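Local coordinates for protein synthesis inhibitor I (Hordeum vulgare, PDB 4FBC), which belongs to the plant ribosome-inactivating proteins and holds adenosine monophosphate in a pocket of its fold, at residues E90-L102 and L106-T118. The protein carries 3 engineered substitutions. Residues are numbered along the deposited sequence; the frame is centred on the assembly and turned at random.
Sequences EGFKSSDGTWWEL and LIPGATYVGFGGT. With AMP (adenosine monophosphate), chain E.
Glu-101 reaches from its strand into the loop formed by Leu-106 to Ala-110, and its OE1 takes the backbone N of Ile-107 at 2.8 Å, nearly along the C-O axis. With CG set between the backbone N and the carbonyl carbon (chi1 62°) and the chain extended beyond it, the carboxylate passes the methyl of Ala-110; OE2 is held by the N of Gly-105 and by a water that also donates to Ile-107 O. Beside it the strands pair in parallel: Thr-111 N gives to Trp-99 O, Glu-101 N to Thr-111 O, and Val-113 N to Glu-101 O.

Packing is tight on the Trp-100 and Val-113 side. Thr-111 CG2 lies 3.6 Å from Trp-100 CZ3, and Leu-102 CD2 touches both Val-113 CG1 (3.7 Å) and Phe-115 CE1 (3.8 Å). Partly exposed Tyr-112 marks the solvent side: its CD1 still lies 3.4 Å from Glu-101 O, but a water links its OH to Leu-102 O. Toward the pocket end, a second water joins Leu-102 O to Gly-117 N.

Glu-90 and Gly-117 belong to the adenosine monophosphate pocket. Strand 111-112 ends the six-stranded mixed sheet next to the hairpin of 89-93 and 99-101, with strand 78-83 beyond, while Phe-115 packs on helix 157-179.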
loop_
_atom_site.group_PDB
_atom_site.type_symbol
_atom_site.label_atom_id
_atom_site.label_comp_id
_atom_site.label_asym_id
_atom_site.label_seq_id
_atom_site.Cartn_x
_atom_site.Cartn_y
_atom_site.Cartn_z
ATOM N N GLU A 90 -2.303 8.792 -3.087
ATOM C CA GLU A 90 -2.375 9.969 -3.960
ATOM C C GLU A 90 -2.665 11.277 -3.237
ATOM O O GLU A 90 -2.355 12.351 -3.753
ATOM C CB GLU A 90 -3.376 9.759 -5.099
ATOM C CG GLU A 90 -2.959 8.717 -6.133
ATOM C CD GLU A 90 -1.693 9.086 -6.903
ATOM O OE1 GLU A 90 -1.251 10.256 -6.854
ATOM O OE2 GLU A 90 -1.130 8.192 -7.562
ATOM N N GLY A 91 -3.244 11.190 -2.043
ATOM C CA GLY A 91 -3.596 12.381 -1.289
ATOM C C GLY A 91 -3.415 12.251 0.212
ATOM O O GLY A 91 -3.449 11.147 0.758
ATOM N N PHE A 92 -3.192 13.375 0.885
ATOM C CA PHE A 92 -3.232 13.399 2.348
ATOM C C PHE A 92 -3.799 14.723 2.834
ATOM O O PHE A 92 -3.645 15.755 2.181
ATOM C CB PHE A 92 -1.863 13.115 2.976
ATOM C CG PHE A 92 -0.827 14.165 2.696
ATOM C CD1 PHE A 92 -0.733 15.299 3.490
ATOM C CD2 PHE A 92 0.068 14.004 1.651
ATOM C CE1 PHE A 92 0.223 16.264 3.235
ATOM C CE2 PHE A 92 1.034 14.963 1.392
ATOM C CZ PHE A 92 1.111 16.091 2.183
ATOM N N LYS A 93 -4.461 14.690 3.982
ATOM C CA LYS A 93 -5.201 15.854 4.449
ATOM C C LYS A 93 -4.571 16.409 5.723
ATOM O O LYS A 93 -4.486 15.711 6.734
ATOM C CB LYS A 93 -6.663 15.457 4.689
ATOM C CG LYS A 93 -7.594 16.610 5.011
ATOM C CD LYS A 93 -8.982 16.071 5.297
ATOM C CE LYS A 93 -10.003 17.178 5.470
ATOM N NZ LYS A 93 -11.344 16.623 5.843
ATOM N N SER A 94 -4.120 17.661 5.669
ATOM C CA SER A 94 -3.491 18.308 6.816
ATOM C C SER A 94 -4.535 18.854 7.793
ATOM O O SER A 94 -5.730 18.840 7.503
ATOM C CB SER A 94 -2.542 19.415 6.354
ATOM O OG SER A 94 -3.189 20.348 5.505
ATOM N N SER A 95 -4.082 19.324 8.952
ATOM C CA SER A 95 -4.998 19.740 10.019
ATOM C C SER A 95 -5.866 20.961 9.683
ATOM O O SER A 95 -6.936 21.141 10.271
ATOM C CB SER A 95 -4.230 19.978 11.325
ATOM O OG SER A 95 -3.244 20.979 11.163
ATOM N N ASP A 96 -5.412 21.796 8.749
ATOM C CA ASP A 96 -6.193 22.969 8.345
ATOM C C ASP A 96 -7.240 22.618 7.289
ATOM O O ASP A 96 -7.937 23.496 6.778
ATOM C CB ASP A 96 -5.280 24.093 7.843
ATOM C CG ASP A 96 -4.578 23.749 6.537
ATOM O OD1 ASP A 96 -4.514 22.558 6.171
ATOM O OD2 ASP A 96 -4.080 24.680 5.874
ATOM N N GLY A 97 -7.337 21.333 6.953
ATOM C CA GLY A 97 -8.348 20.863 6.021
ATOM C C GLY A 97 -7.894 20.767 4.574
ATOM O O GLY A 97 -8.660 20.356 3.704
ATOM N N THR A 98 -6.644 21.133 4.314
ATOM C CA THR A 98 -6.118 21.121 2.949
ATOM C C THR A 98 -5.803 19.703 2.473
ATOM O O THR A 98 -5.041 18.981 3.120
ATOM C CB THR A 98 -4.836 21.971 2.830
ATOM O OG1 THR A 98 -5.113 23.324 3.210
ATOM C CG2 THR A 98 -4.323 21.957 1.407
ATOM N N TRP A 99 -6.384 19.310 1.341
ATOM C CA TRP A 99 -5.975 18.083 0.659
ATOM C C TRP A 99 -4.749 18.349 -0.208
ATOM O O TRP A 99 -4.758 19.247 -1.067
ATOM C CB TRP A 99 -7.114 17.525 -0.201
ATOM C CG TRP A 99 -8.079 16.645 0.553
ATOM C CD1 TRP A 99 -9.342 16.967 0.956
ATOM C CD2 TRP A 99 -7.850 15.295 0.989
ATOM N NE1 TRP A 99 -9.913 15.903 1.621
ATOM C CE2 TRP A 99 -9.021 14.864 1.648
ATOM C CE3 TRP A 99 -6.773 14.412 0.880
ATOM C CZ2 TRP A 99 -9.137 13.583 2.201
ATOM C CZ3 TRP A 99 -6.887 13.148 1.433
ATOM C CH2 TRP A 99 -8.064 12.743 2.080
ATOM N N TRP A 100 -3.693 17.582 0.039
ATOM C CA TRP A 100 -2.476 17.647 -0.752
ATOM C C TRP A 100 -2.447 16.438 -1.671
ATOM O O TRP A 100 -2.854 15.347 -1.277
ATOM C CB TRP A 100 -1.250 17.650 0.164
ATOM C CG TRP A 100 -1.259 18.794 1.123
ATOM C CD1 TRP A 100 -1.817 18.822 2.370
ATOM C CD2 TRP A 100 -0.685 20.088 0.911
ATOM N NE1 TRP A 100 -1.619 20.055 2.948
ATOM C CE2 TRP A 100 -0.932 20.850 2.069
ATOM C CE3 TRP A 100 0.006 20.678 -0.153
ATOM C CZ2 TRP A 100 -0.507 22.173 2.196
ATOM C CZ3 TRP A 100 0.431 21.986 -0.021
ATOM C CH2 TRP A 100 0.175 22.720 1.144
ATOM N N GLU A 101 -1.997 16.634 -2.904
ATOM C CA GLU A 101 -1.931 15.535 -3.862
ATOM C C GLU A 101 -0.514 15.305 -4.380
ATOM O O GLU A 101 0.325 16.211 -4.378
ATOM C CB GLU A 101 -2.889 15.771 -5.025
ATOM C CG GLU A 101 -2.582 17.018 -5.828
ATOM C CD GLU A 101 -3.623 17.272 -6.901
ATOM O OE1 GLU A 101 -4.464 16.371 -7.153
ATOM O OE2 GLU A 101 -3.585 18.367 -7.498
ATOM N N LEU A 102 -0.264 14.079 -4.830
ATOM C CA LEU A 102 1.052 13.667 -5.296
ATOM C C LEU A 102 1.099 13.609 -6.817
ATOM O O LEU A 102 2.128 13.253 -7.410
ATOM C CB LEU A 102 1.411 12.300 -4.710
ATOM C CG LEU A 102 1.629 12.348 -3.203
ATOM C CD1 LEU A 102 1.518 10.954 -2.596
ATOM C CD2 LEU A 102 2.998 12.940 -2.920
ATOM N N LEU A 106 -5.009 15.641 -10.264
ATOM C CA LEU A 106 -5.734 14.378 -10.080
ATOM C C LEU A 106 -6.954 14.504 -9.159
ATOM O O LEU A 106 -8.055 14.060 -9.507
ATOM C CB LEU A 106 -4.790 13.273 -9.567
ATOM C CG LEU A 106 -5.388 11.872 -9.383
ATOM C CD1 LEU A 106 -5.909 11.308 -10.703
ATOM C CD2 LEU A 106 -4.372 10.914 -8.745
ATOM N N ILE A 107 -6.755 15.093 -7.982
ATOM C CA ILE A 107 -7.822 15.193 -6.986
ATOM C C ILE A 107 -8.499 16.561 -7.007
ATOM O O ILE A 107 -7.838 17.583 -6.834
ATOM C CB ILE A 107 -7.298 14.905 -5.556
ATOM C CG1 ILE A 107 -6.612 13.538 -5.508
ATOM C CG2 ILE A 107 -8.431 14.994 -4.534
ATOM C CD1 ILE A 107 -5.961 13.210 -4.153
ATOM N N PRO A 108 -9.829 16.579 -7.204
ATOM C CA PRO A 108 -10.593 17.833 -7.207
ATOM C C PRO A 108 -10.326 18.697 -5.972
ATOM O O PRO A 108 -10.504 18.238 -4.839
ATOM C CB PRO A 108 -12.051 17.353 -7.203
ATOM C CG PRO A 108 -12.002 16.010 -7.854
ATOM C CD PRO A 108 -10.693 15.402 -7.416
ATOM N N GLY A 109 -9.882 19.934 -6.193
ATOM C CA GLY A 109 -9.714 20.892 -5.114
ATOM C C GLY A 109 -8.409 20.779 -4.345
ATOM O O GLY A 109 -8.114 21.597 -3.474
ATOM N N ALA A 110 -7.619 19.766 -4.675
ATOM C CA ALA A 110 -6.382 19.500 -3.948
ATOM C C ALA A 110 -5.233 20.422 -4.357
ATOM O O ALA A 110 -5.256 21.034 -5.427
ATOM C CB ALA A 110 -5.978 18.039 -4.118
ATOM N N THR A 111 -4.223 20.504 -3.498
ATOM C CA THR A 111 -3.040 21.323 -3.756
ATOM C C THR A 111 -1.839 20.406 -3.968
ATOM O O THR A 111 -1.533 19.571 -3.113
ATOM C CB THR A 111 -2.769 22.268 -2.564
ATOM O OG1 THR A 111 -3.896 23.134 -2.377
ATOM C CG2 THR A 111 -1.516 23.111 -2.794
ATOM N N TYR A 112 -1.159 20.546 -5.103
ATOM C CA TYR A 112 -0.003 19.702 -5.400
ATOM C C TYR A 112 1.119 19.953 -4.400
ATOM O O TYR A 112 1.492 21.108 -4.148
ATOM C CB TYR A 112 0.482 19.924 -6.837
ATOM C CG TYR A 112 1.652 19.050 -7.237
ATOM C CD1 TYR A 112 1.573 17.662 -7.147
ATOM C CD2 TYR A 112 2.832 19.611 -7.716
ATOM C CE1 TYR A 112 2.634 16.860 -7.509
ATOM C CE2 TYR A 112 3.903 18.817 -8.088
ATOM C CZ TYR A 112 3.796 17.438 -7.981
ATOM O OH TYR A 112 4.850 16.634 -8.349
ATOM N N VAL A 113 1.650 18.876 -3.819
ATOM C CA VAL A 113 2.640 19.002 -2.748
ATOM C C VAL A 113 4.043 19.410 -3.225
ATOM O O VAL A 113 4.878 19.863 -2.424
ATOM C CB VAL A 113 2.709 17.703 -1.898
ATOM C CG1 VAL A 113 3.409 16.596 -2.662
ATOM C CG2 VAL A 113 3.407 17.966 -0.564
ATOM N N GLY A 114 4.302 19.267 -4.522
ATOM C CA GLY A 114 5.587 19.657 -5.080
ATOM C C GLY A 114 6.446 18.524 -5.616
ATOM O O GLY A 114 7.491 18.765 -6.231
ATOM N N PHE A 115 5.999 17.286 -5.394
ATOM C CA PHE A 115 6.735 16.099 -5.843
ATOM C C PHE A 115 5.767 14.926 -6.007
ATOM O O PHE A 115 4.641 14.974 -5.494
ATOM C CB PHE A 115 7.851 15.739 -4.851
ATOM C CG PHE A 115 7.377 15.620 -3.428
ATOM C CD1 PHE A 115 6.807 14.439 -2.969
ATOM C CD2 PHE A 115 7.497 16.691 -2.553
ATOM C CE1 PHE A 115 6.359 14.335 -1.664
ATOM C CE2 PHE A 115 7.056 16.595 -1.251
ATOM C CZ PHE A 115 6.486 15.416 -0.802
ATOM N N GLY A 116 6.202 13.886 -6.717
ATOM C CA GLY A 116 5.355 12.744 -7.022
ATOM C C GLY A 116 5.456 11.609 -6.014
ATOM O O GLY A 116 6.217 11.699 -5.044
ATOM N N GLY A 117 4.715 10.531 -6.254
ATOM C CA GLY A 117 4.616 9.452 -5.283
ATOM C C GLY A 117 5.377 8.175 -5.593
ATOM O O GLY A 117 5.213 7.172 -4.896
ATOM N N THR A 118 6.210 8.186 -6.629
ATOM C CA THR A 118 7.033 7.010 -6.917
ATOM C C THR A 118 8.316 7.109 -6.106
ATOM O O THR A 118 8.716 8.202 -5.710
ATOM C CB THR A 118 7.385 6.881 -8.421
ATOM O OG1 THR A 118 8.362 7.863 -8.778
ATOM C CG2 THR A 118 6.145 7.051 -9.289
HETATM P P AMP E . 4.208 2.390 -12.132
HETATM O O1P AMP E . 4.999 3.678 -12.010
HETATM O O2P AMP E . 4.629 1.387 -13.185
HETATM O O3P AMP E . 2.737 2.712 -12.301
HETATM O "O5'" AMP E . 4.138 1.673 -10.708
HETATM C "C5'" AMP E . 5.016 0.605 -10.376
HETATM C "C4'" AMP E . 4.852 0.195 -8.932
HETATM O "O4'" AMP E . 5.314 1.266 -8.068
HETATM C "C3'" AMP E . 3.420 -0.065 -8.476
HETATM O "O3'" AMP E . 2.955 -1.364 -8.811
HETATM C "C2'" AMP E . 3.487 0.196 -6.977
HETATM O "O2'" AMP E . 4.030 -0.937 -6.297
HETATM C "C1'" AMP E . 4.507 1.341 -6.911
HETATM N N9 AMP E . 3.864 2.677 -6.871
HETATM C C8 AMP E . 3.925 3.618 -7.843
HETATM N N7 AMP E . 3.244 4.743 -7.501
HETATM C C5 AMP E . 2.732 4.537 -6.266
HETATM C C6 AMP E . 1.914 5.317 -5.299
HETATM N N6 AMP E . 1.492 6.576 -5.597
HETATM N N1 AMP E . 1.608 4.728 -4.110
HETATM C C2 AMP E . 2.017 3.476 -3.808
HETATM N N3 AMP E . 2.765 2.716 -4.632
HETATM C C4 AMP E . 3.154 3.182 -5.852
HETATM O O HOH W 1 -6.084 18.683 -8.643
HETATM O O HOH W 2 2.725 10.612 -8.388
HETATM O O HOH W 3 3.790 14.074 -9.703
#